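Local coordinates for ATP-dependent kinase YFH7 (Saccharomyces cerevisiae, PDB 2GA8), which acts as an ATP-dependent kinase of the P-loop class that could be involved in endoplasmic reticulum membrane assembly, at residues L196-I201 with I237-F242; V159-F164 with L268-D273; V306-L311 with T317-G322. All blocks are in the same frame, centred on the assembly; numbering follows the deposited sequence.

Contact 1. Residues L196-I201 with I237-F242; sequences LQLCKI and IFVPGF. With SO4 (sulfate ion), chain I.
L198 swings its CG anti to the backbone N (chi1 172°), which carries both of its methyl groups out of the helix toward V239. I237 reaches back from the strand by a different torsion: its outer bond is extended (chi2 169°), so that CD1 is pushed forward to I201. The result is two separate hydrophobic meetings. V239 CG1 sits in the fork of the two L198 methyls, lying 3.8 Å from L198 CD1 and 3.8 Å from L198 CD2, and the two side chains cross at about a right angle. One turn further on, I201 CG2 rests 3.6 Å from I237 CD1, the two isoleucines sliding past each other in opposite directions. I237 CG2 links the pairs, at 4.2 Å from L198 CD1. All four residues are buried, but they cover just 149 Å² between the segments, so the evidence is for methyl packing at a few points. I134 touches L198 and I237, and I136 touches I201, extending the same apolar layer. Strand alternation turns F238 away, onto strand 248-256. On another side of the helix, K200 NZ donates at 2.8 Å to O2 of a sulfate, probably from the crystallisation liquor, that K279 also holds. Running roughly antiparallel to the strand (153° between short axes), the helix packs on a mixed beta-sheet as in layered alpha/beta folds.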
loop_
_atom_site.group_PDB
_atom_site.type_symbol
_atom_site.label_atom_id
_atom_site.label_comp_id
_atom_site.label_asym_id
_atom_site.label_seq_id
_atom_site.Cartn_x
_atom_site.Cartn_y
_atom_site.Cartn_z
ATOM N N LEU A 196 6.270 -0.292 -6.109
ATOM C CA LEU A 196 7.483 0.448 -5.802
ATOM C C LEU A 196 7.308 1.873 -6.327
ATOM O O LEU A 196 7.718 2.836 -5.681
ATOM C CB LEU A 196 8.697 -0.209 -6.468
ATOM C CG LEU A 196 10.022 0.550 -6.331
ATOM C CD1 LEU A 196 10.351 0.743 -4.852
ATOM C CD2 LEU A 196 11.138 -0.234 -7.034
ATOM N N GLN A 197 6.680 2.012 -7.493
ATOM C CA GLN A 197 6.469 3.332 -8.065
ATOM C C GLN A 197 5.557 4.157 -7.161
ATOM O O GLN A 197 5.749 5.360 -7.017
ATOM C CB GLN A 197 5.875 3.229 -9.472
ATOM C CG GLN A 197 5.907 4.539 -10.254
ATOM C CD GLN A 197 7.308 5.135 -10.355
ATOM O OE1 GLN A 197 8.283 4.424 -10.584
ATOM N NE2 GLN A 197 7.404 6.450 -10.197
ATOM N N LEU A 198 4.558 3.522 -6.553
ATOM C CA LEU A 198 3.685 4.258 -5.641
ATOM C C LEU A 198 4.537 4.745 -4.471
ATOM O O LEU A 198 4.373 5.869 -4.000
ATOM C CB LEU A 198 2.551 3.365 -5.118
ATOM C CG LEU A 198 1.677 3.972 -4.010
ATOM C CD1 LEU A 198 0.991 5.232 -4.519
ATOM C CD2 LEU A 198 0.636 2.945 -3.552
ATOM N N CYS A 199 5.452 3.901 -4.002
ATOM C CA CYS A 199 6.312 4.293 -2.887
ATOM C C CYS A 199 7.218 5.464 -3.250
ATOM O O CYS A 199 7.469 6.322 -2.416
ATOM C CB CYS A 199 7.141 3.110 -2.396
ATOM S SG CYS A 199 6.131 1.829 -1.632
ATOM N N LYS A 200 7.690 5.512 -4.497
ATOM C CA LYS A 200 8.543 6.623 -4.933
ATOM C C LYS A 200 7.710 7.909 -4.985
ATOM O O LYS A 200 8.194 8.994 -4.665
ATOM C CB LYS A 200 9.122 6.351 -6.322
ATOM C CG LYS A 200 10.097 5.191 -6.386
ATOM C CD LYS A 200 10.754 5.125 -7.763
ATOM C CE LYS A 200 11.847 4.073 -7.807
ATOM N NZ LYS A 200 12.522 4.062 -9.138
ATOM N N ILE A 201 6.460 7.776 -5.414
ATOM C CA ILE A 201 5.551 8.909 -5.494
ATOM C C ILE A 201 5.279 9.414 -4.082
ATOM O O ILE A 201 5.312 10.618 -3.823
ATOM C CB ILE A 201 4.222 8.496 -6.175
ATOM C CG1 ILE A 201 4.463 8.287 -7.672
ATOM C CG2 ILE A 201 3.143 9.544 -5.922
ATOM C CD1 ILE A 201 3.266 7.758 -8.425
ATOM N N ILE A 237 -4.064 11.205 -5.287
ATOM C CA ILE A 237 -3.454 10.000 -5.833
ATOM C C ILE A 237 -4.432 8.867 -5.581
ATOM O O ILE A 237 -4.801 8.610 -4.437
ATOM C CB ILE A 237 -2.125 9.680 -5.127
ATOM C CG1 ILE A 237 -1.152 10.844 -5.311
ATOM C CG2 ILE A 237 -1.528 8.391 -5.694
ATOM C CD1 ILE A 237 0.088 10.742 -4.446
ATOM N N PHE A 238 -4.858 8.202 -6.650
ATOM C CA PHE A 238 -5.800 7.095 -6.547
ATOM C C PHE A 238 -5.090 5.764 -6.721
ATOM O O PHE A 238 -4.370 5.558 -7.692
ATOM C CB PHE A 238 -6.890 7.248 -7.603
ATOM C CG PHE A 238 -7.758 8.445 -7.382
ATOM C CD1 PHE A 238 -8.834 8.381 -6.508
ATOM C CD2 PHE A 238 -7.460 9.658 -7.998
ATOM C CE1 PHE A 238 -9.605 9.512 -6.245
ATOM C CE2 PHE A 238 -8.226 10.794 -7.741
ATOM C CZ PHE A 238 -9.295 10.720 -6.865
ATOM N N VAL A 239 -5.300 4.864 -5.771
ATOM C CA VAL A 239 -4.655 3.565 -5.827
ATOM C C VAL A 239 -5.684 2.448 -5.933
ATOM O O VAL A 239 -6.771 2.524 -5.353
ATOM C CB VAL A 239 -3.743 3.345 -4.591
ATOM C CG1 VAL A 239 -2.723 4.477 -4.496
ATOM C CG2 VAL A 239 -4.565 3.289 -3.329
ATOM N N PRO A 240 -5.352 1.393 -6.689
ATOM C CA PRO A 240 -6.259 0.259 -6.871
ATOM C C PRO A 240 -6.550 -0.513 -5.593
ATOM O O PRO A 240 -5.788 -0.464 -4.625
ATOM C CB PRO A 240 -5.537 -0.592 -7.911
ATOM C CG PRO A 240 -4.089 -0.347 -7.578
ATOM C CD PRO A 240 -4.067 1.153 -7.369
ATOM N N GLY A 241 -7.668 -1.229 -5.610
ATOM C CA GLY A 241 -8.067 -2.039 -4.478
ATOM C C GLY A 241 -8.340 -3.424 -5.026
ATOM O O GLY A 241 -8.267 -3.632 -6.234
ATOM N N PHE A 242 -8.642 -4.379 -4.158
ATOM C CA PHE A 242 -8.923 -5.724 -4.630
ATOM C C PHE A 242 -10.378 -6.080 -4.369
ATOM O O PHE A 242 -10.865 -5.956 -3.243
ATOM C CB PHE A 242 -8.018 -6.742 -3.933
ATOM C CG PHE A 242 -7.998 -8.086 -4.607
ATOM C CD1 PHE A 242 -7.226 -8.295 -5.746
ATOM C CD2 PHE A 242 -8.769 -9.135 -4.120
ATOM C CE1 PHE A 242 -7.221 -9.528 -6.393
ATOM C CE2 PHE A 242 -8.772 -10.376 -4.762
ATOM C CZ PHE A 242 -7.996 -10.571 -5.901
HETATM S S SO4 I . 14.893 1.285 -9.668
HETATM O O1 SO4 I . 13.952 0.148 -9.644
HETATM O O2 SO4 I . 14.331 2.366 -10.501
HETATM O O3 SO4 I . 15.106 1.781 -8.294
HETATM O O4 SO4 I . 16.183 0.846 -10.237
#

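Contact 2. Residues V159-F164 with L268-D273; sequences VPMDGF and LYLLYD
Just beyond the carboxyl ends of two parallel strands, 156-160 and 262-267, M161 reaches across to L268, Y269 and L270 at the C-terminal edge of the sheet, where the P-loop also lies. M161 carries nearly all of its segment's share of the contact. Its CG stands anti to the backbone N (chi1 -163°) and the chain runs straight on to the sulfur. There a chi3 of 90° turns CE off the extended chain and onto Y269 and L268, while SD stays pointed at the backbone of the other segment. Three approaches define its place. The amide of Y269 sends a weak hydrogen bond to M161 SD, 3.6 Å from N to sulfur but fairly straight at 160°. M161 CE lies 3.5 Å from Y269 CD2, the two side chains crossing at about a right angle, and it also touches L268 CB at 4.1 Å. L270 CD2 comes within 3.9 Å of M161 SD. The sheet has the strand order 2-3-1-4-5 expected of a P-loop kinase core, with strand 262-267 lying between strand 156-160 and strand 25-30, which leads into the phosphate-binding loop; L268 accordingly packs on P33, a residue that probably binds ATP. Local packing and hydrogen bonds position the partners. L268 CB sits 3.6 Å above the plane of the Y269 ring, over its centre, and the phenol OH is hydrogen-bonded to G185 O, which restrains the ring at its far end. A type I turn from Y269 to Y272 is closed by Y272 N on Y269 O at 3.2 Å. On the opposing segment, M161 O accepts from F164 N at 2.9 Å, and a backbone hydrogen bond joins M161 to E266 of strand 262-267.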
loop_
_atom_site.group_PDB
_atom_site.type_symbol
_atom_site.label_atom_id
_atom_site.label_comp_id
_atom_site.label_asym_id
_atom_site.label_seq_id
_atom_site.Cartn_x
_atom_site.Cartn_y
_atom_site.Cartn_z
ATOM N N VAL A 159 -3.138 1.876 2.532
ATOM C CA VAL A 159 -2.789 1.435 1.190
ATOM C C VAL A 159 -2.571 -0.069 1.278
ATOM O O VAL A 159 -1.524 -0.530 1.726
ATOM C CB VAL A 159 -1.485 2.089 0.662
ATOM C CG1 VAL A 159 -1.059 1.412 -0.644
ATOM C CG2 VAL A 159 -1.701 3.573 0.426
ATOM N N PRO A 160 -3.591 -0.855 0.913
ATOM C CA PRO A 160 -3.422 -2.308 0.970
ATOM C C PRO A 160 -2.610 -2.725 -0.251
ATOM O O PRO A 160 -2.757 -2.149 -1.332
ATOM C CB PRO A 160 -4.857 -2.831 0.903
ATOM C CG PRO A 160 -5.681 -1.675 1.436
ATOM C CD PRO A 160 -5.011 -0.503 0.764
ATOM N N MET A 161 -1.756 -3.723 -0.082
ATOM C CA MET A 161 -0.931 -4.204 -1.184
ATOM C C MET A 161 -1.792 -5.018 -2.160
ATOM O O MET A 161 -1.438 -5.198 -3.323
ATOM C CB MET A 161 0.191 -5.071 -0.612
ATOM C CG MET A 161 1.351 -5.329 -1.536
ATOM S SD MET A 161 2.561 -6.377 -0.700
ATOM C CE MET A 161 1.985 -7.933 -1.164
ATOM N N ASP A 162 -2.937 -5.487 -1.672
ATOM C CA ASP A 162 -3.873 -6.304 -2.448
ATOM C C ASP A 162 -4.280 -5.757 -3.812
ATOM O O ASP A 162 -4.491 -6.522 -4.753
ATOM C CB ASP A 162 -5.140 -6.549 -1.627
ATOM C CG ASP A 162 -4.857 -7.268 -0.332
ATOM O OD1 ASP A 162 -4.664 -8.504 -0.360
ATOM O OD2 ASP A 162 -4.811 -6.593 0.715
ATOM N N GLY A 163 -4.406 -4.437 -3.913
ATOM C CA GLY A 163 -4.797 -3.833 -5.167
ATOM C C GLY A 163 -3.754 -3.987 -6.254
ATOM O O GLY A 163 -4.024 -3.730 -7.426
ATOM N N PHE A 164 -2.557 -4.415 -5.874
ATOM C CA PHE A 164 -1.488 -4.587 -6.844
ATOM C C PHE A 164 -1.319 -6.035 -7.270
ATOM O O PHE A 164 -0.357 -6.394 -7.950
ATOM C CB PHE A 164 -0.195 -4.009 -6.274
ATOM C CG PHE A 164 -0.190 -2.512 -6.250
ATOM C CD1 PHE A 164 0.341 -1.795 -7.317
ATOM C CD2 PHE A 164 -0.796 -1.814 -5.206
ATOM C CE1 PHE A 164 0.269 -0.402 -7.352
ATOM C CE2 PHE A 164 -0.874 -0.422 -5.231
ATOM C CZ PHE A 164 -0.341 0.284 -6.307
ATOM N N LEU A 268 1.907 -8.317 2.562
ATOM C CA LEU A 268 2.762 -9.473 2.786
ATOM C C LEU A 268 4.247 -9.242 2.538
ATOM O O LEU A 268 5.097 -9.718 3.293
ATOM C CB LEU A 268 2.332 -10.611 1.860
ATOM C CG LEU A 268 0.923 -11.193 1.942
ATOM C CD1 LEU A 268 0.641 -11.991 0.672
ATOM C CD2 LEU A 268 0.801 -12.075 3.180
ATOM N N TYR A 269 4.546 -8.494 1.483
ATOM C CA TYR A 269 5.927 -8.318 1.057
ATOM C C TYR A 269 6.616 -6.969 1.171
ATOM O O TYR A 269 7.633 -6.733 0.506
ATOM C CB TYR A 269 6.013 -8.838 -0.383
ATOM C CG TYR A 269 5.411 -10.229 -0.512
ATOM C CD1 TYR A 269 5.875 -11.278 0.282
ATOM C CD2 TYR A 269 4.355 -10.482 -1.386
ATOM C CE1 TYR A 269 5.303 -12.544 0.215
ATOM C CE2 TYR A 269 3.771 -11.760 -1.462
ATOM C CZ TYR A 269 4.257 -12.780 -0.652
ATOM O OH TYR A 269 3.695 -14.036 -0.696
ATOM N N LEU A 270 6.110 -6.097 2.036
ATOM C CA LEU A 270 6.709 -4.778 2.182
ATOM C C LEU A 270 8.110 -4.801 2.779
ATOM O O LEU A 270 8.816 -3.798 2.716
ATOM C CB LEU A 270 5.808 -3.876 3.027
ATOM C CG LEU A 270 4.361 -3.827 2.529
ATOM C CD1 LEU A 270 3.555 -2.854 3.379
ATOM C CD2 LEU A 270 4.341 -3.416 1.067
ATOM N N LEU A 271 8.504 -5.939 3.352
ATOM C CA LEU A 271 9.829 -6.092 3.957
ATOM C C LEU A 271 10.512 -7.345 3.407
ATOM O O LEU A 271 11.326 -7.974 4.087
ATOM C CB LEU A 271 9.703 -6.204 5.483
ATOM C CG LEU A 271 9.205 -4.955 6.220
ATOM C CD1 LEU A 271 8.954 -5.295 7.680
ATOM C CD2 LEU A 271 10.237 -3.829 6.086
ATOM N N TYR A 272 10.185 -7.678 2.162
ATOM C CA TYR A 272 10.711 -8.863 1.480
ATOM C C TYR A 272 12.022 -8.503 0.773
ATOM O O TYR A 272 12.065 -7.550 -0.001
ATOM C CB TYR A 272 9.659 -9.342 0.479
ATOM C CG TYR A 272 9.780 -10.783 0.072
ATOM C CD1 TYR A 272 9.374 -11.808 0.930
ATOM C CD2 TYR A 272 10.278 -11.128 -1.182
ATOM C CE1 TYR A 272 9.458 -13.144 0.540
ATOM C CE2 TYR A 272 10.367 -12.456 -1.578
ATOM C CZ TYR A 272 9.953 -13.458 -0.712
ATOM O OH TYR A 272 10.023 -14.771 -1.110
ATOM N N ASP A 273 13.080 -9.273 1.034
ATOM C CA ASP A 273 14.411 -8.984 0.481
ATOM C C ASP A 273 14.716 -9.330 -0.975
ATOM O O ASP A 273 15.885 -9.497 -1.340
ATOM C CB ASP A 273 15.495 -9.620 1.369
ATOM C CG ASP A 273 15.477 -11.148 1.336
ATOM O OD1 ASP A 273 14.874 -11.734 0.415
ATOM O OD2 ASP A 273 16.087 -11.771 2.233
#

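Contact 3. Residues V306-L311 with T317-G322; sequences VAKRHL and TTIAEG. With SO4 (sulfate ion), chain F; SO4 (sulfate ion), chain G.
A307 and I319 meet where two consecutive helices, 299-312 and 319-328, are joined by a short connection; the place of this pair after strand 290-296 and its arginine on sulfate are consistent with the lid region of P-loop kinases. I319 has CG1 anti to its backbone N (chi1 -170°), and its second torsion bends CD1 onto the first helix. There CD1 lies 3.3 Å from A307 CB, tighter than usual carbon contact, and 3.7 Å from K308 CG. A307 CB also reaches G322 C at 3.6 Å. With no side chain on G322 to hold the backbones apart, the CA atoms of A307 and G322 come within 4.0 Å. Nearer the connecting turn, L311 CD1 packs against T317 O at 3.5 Å, over the backbone that leads into the second helix.

Behind this shell, polar bonds fix that start. T318 is the N-cap, its OG1 accepting from E321 N. T317 offers both its N and its OG1 to E321 OE1, each on the syn side and tilted by about 30° to the same face of the carboxylate. In the first helix, H310 ND1 donates, from above the carbonyl plane and bent (138°), to V306 O, which also takes the ordinary helical bond from H310 N. R309 points away from the second helix, its extended chain ending between two sulfates, probably from the crystallisation liquor; the P-loop residues G34 to S38 supply further donors at this site. Its guanidinium makes four hydrogen bonds, and NH2 is shared: R309 NH2 lies 2.7 Å from O4 of sulfate F and 3.0 Å from O3 of sulfate G.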
loop_
_atom_site.group_PDB
_atom_site.type_symbol
_atom_site.label_atom_id
_atom_site.label_comp_id
_atom_site.label_asym_id
_atom_site.label_seq_id
_atom_site.Cartn_x
_atom_site.Cartn_y
_atom_site.Cartn_z
ATOM N N VAL A 306 -6.752 -19.211 8.839
ATOM C CA VAL A 306 -6.540 -19.382 7.410
ATOM C C VAL A 306 -7.255 -20.627 6.891
ATOM O O VAL A 306 -7.822 -20.617 5.798
ATOM C CB VAL A 306 -5.029 -19.472 7.079
ATOM C CG1 VAL A 306 -4.825 -19.795 5.606
ATOM C CG2 VAL A 306 -4.356 -18.147 7.412
ATOM N N ALA A 307 -7.231 -21.699 7.673
ATOM C CA ALA A 307 -7.904 -22.924 7.256
ATOM C C ALA A 307 -9.382 -22.610 7.045
ATOM O O ALA A 307 -9.986 -23.044 6.063
ATOM C CB ALA A 307 -7.740 -24.002 8.312
ATOM N N LYS A 308 -9.960 -21.844 7.965
ATOM C CA LYS A 308 -11.369 -21.472 7.860
ATOM C C LYS A 308 -11.648 -20.626 6.626
ATOM O O LYS A 308 -12.687 -20.782 5.986
ATOM C CB LYS A 308 -11.820 -20.708 9.100
ATOM C CG LYS A 308 -11.968 -21.547 10.348
ATOM C CD LYS A 308 -12.595 -20.697 11.438
ATOM C CE LYS A 308 -12.868 -21.483 12.699
ATOM N NZ LYS A 308 -13.476 -20.589 13.722
ATOM N N ARG A 309 -10.733 -19.719 6.294
ATOM C CA ARG A 309 -10.926 -18.879 5.113
ATOM C C ARG A 309 -10.972 -19.740 3.861
ATOM O O ARG A 309 -11.800 -19.521 2.976
ATOM C CB ARG A 309 -9.798 -17.856 4.981
ATOM C CG ARG A 309 -9.812 -16.786 6.044
ATOM C CD ARG A 309 -8.724 -15.757 5.771
ATOM N NE ARG A 309 -8.690 -14.726 6.799
ATOM C CZ ARG A 309 -7.806 -13.735 6.830
ATOM N NH1 ARG A 309 -6.880 -13.641 5.885
ATOM N NH2 ARG A 309 -7.850 -12.840 7.806
ATOM N N HIS A 310 -10.082 -20.722 3.787
ATOM C CA HIS A 310 -10.045 -21.611 2.637
ATOM C C HIS A 310 -11.320 -22.432 2.544
ATOM O O HIS A 310 -11.813 -22.698 1.450
ATOM C CB HIS A 310 -8.837 -22.546 2.714
ATOM C CG HIS A 310 -7.542 -21.882 2.370
ATOM N ND1 HIS A 310 -7.077 -20.768 3.036
ATOM C CD2 HIS A 310 -6.620 -22.166 1.421
ATOM C CE1 HIS A 310 -5.926 -20.392 2.509
ATOM N NE2 HIS A 310 -5.625 -21.223 1.527
ATOM N N LEU A 311 -11.847 -22.839 3.694
ATOM C CA LEU A 311 -13.075 -23.626 3.717
ATOM C C LEU A 311 -14.257 -22.768 3.282
ATOM O O LEU A 311 -15.072 -23.188 2.459
ATOM C CB LEU A 311 -13.327 -24.175 5.126
ATOM C CG LEU A 311 -14.584 -25.036 5.303
ATOM C CD1 LEU A 311 -14.505 -26.257 4.401
ATOM C CD2 LEU A 311 -14.719 -25.456 6.763
ATOM N N THR A 317 -12.460 -28.836 1.141
ATOM C CA THR A 317 -13.759 -29.383 1.533
ATOM C C THR A 317 -13.912 -29.530 3.045
ATOM O O THR A 317 -15.032 -29.648 3.544
ATOM C CB THR A 317 -14.030 -30.766 0.883
ATOM O OG1 THR A 317 -13.174 -31.754 1.466
ATOM C CG2 THR A 317 -13.789 -30.708 -0.618
ATOM N N THR A 318 -12.796 -29.539 3.769
ATOM C CA THR A 318 -12.829 -29.668 5.230
ATOM C C THR A 318 -11.759 -28.799 5.875
ATOM O O THR A 318 -10.772 -28.437 5.232
ATOM C CB THR A 318 -12.565 -31.117 5.692
ATOM O OG1 THR A 318 -11.203 -31.469 5.408
ATOM C CG2 THR A 318 -13.503 -32.083 4.988
ATOM N N ILE A 319 -11.948 -28.479 7.151
ATOM C CA ILE A 319 -10.976 -27.666 7.866
ATOM C C ILE A 319 -9.613 -28.368 7.925
ATOM O O ILE A 319 -8.578 -27.711 7.879
ATOM C CB ILE A 319 -11.458 -27.335 9.308
ATOM C CG1 ILE A 319 -10.542 -26.282 9.934
ATOM C CG2 ILE A 319 -11.480 -28.580 10.173
ATOM C CD1 ILE A 319 -10.746 -24.901 9.366
ATOM N N ALA A 320 -9.611 -29.697 8.013
ATOM C CA ALA A 320 -8.355 -30.449 8.071
ATOM C C ALA A 320 -7.526 -30.201 6.814
ATOM O O ALA A 320 -6.309 -29.992 6.881
ATOM C CB ALA A 320 -8.637 -31.946 8.225
ATOM N N GLU A 321 -8.196 -30.226 5.670
ATOM C CA GLU A 321 -7.537 -29.987 4.396
ATOM C C GLU A 321 -6.978 -28.568 4.373
ATOM O O GLU A 321 -5.921 -28.317 3.791
ATOM C CB GLU A 321 -8.530 -30.206 3.256
ATOM C CG GLU A 321 -8.830 -31.684 3.011
ATOM C CD GLU A 321 -10.064 -31.916 2.163
ATOM O OE1 GLU A 321 -10.485 -30.989 1.442
ATOM O OE2 GLU A 321 -10.607 -33.039 2.213
ATOM N N GLY A 322 -7.692 -27.648 5.017
ATOM C CA GLY A 322 -7.245 -26.267 5.083
ATOM C C GLY A 322 -6.006 -26.132 5.955
ATOM O O GLY A 322 -5.082 -25.385 5.624
HETATM S S SO4 F . -10.934 -13.413 9.373
HETATM O O1 SO4 F . -10.579 -14.699 8.748
HETATM O O2 SO4 F . -11.669 -12.582 8.400
HETATM O O3 SO4 F . -11.784 -13.658 10.556
HETATM O O4 SO4 F . -9.707 -12.709 9.792
HETATM S S SO4 G . -4.690 -10.621 7.161
HETATM O O1 SO4 G . -4.824 -11.596 6.056
HETATM O O2 SO4 G . -5.129 -9.293 6.696
HETATM O O3 SO4 G . -5.503 -11.066 8.306
HETATM O O4 SO4 G . -3.275 -10.560 7.579
#

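How the contacts relate
Contacts 1 and 2 form one continuous interior, with centres 11 Å apart and contact 1 nested in the chain loop that contact 2 closes. L198 belongs to both: its CD2 also lies 3.7 Å from V159 CG1 and 4.0 Å from F164 CZ, so helix 192-206 packs between the parallel and mixed sheets. A second junction brings P240 CG within 3.4 Å of G163 O. Contact 3 stands apart, its centre 24 Å from that of contact 2 and 32 Å from that of contact 1; its nearest atoms are about 8 Å from those of contact 2. The phosphate-binding loop relates these two: contact 2 borders it, and R309 of contact 3 shares a sulfate-binding site with it.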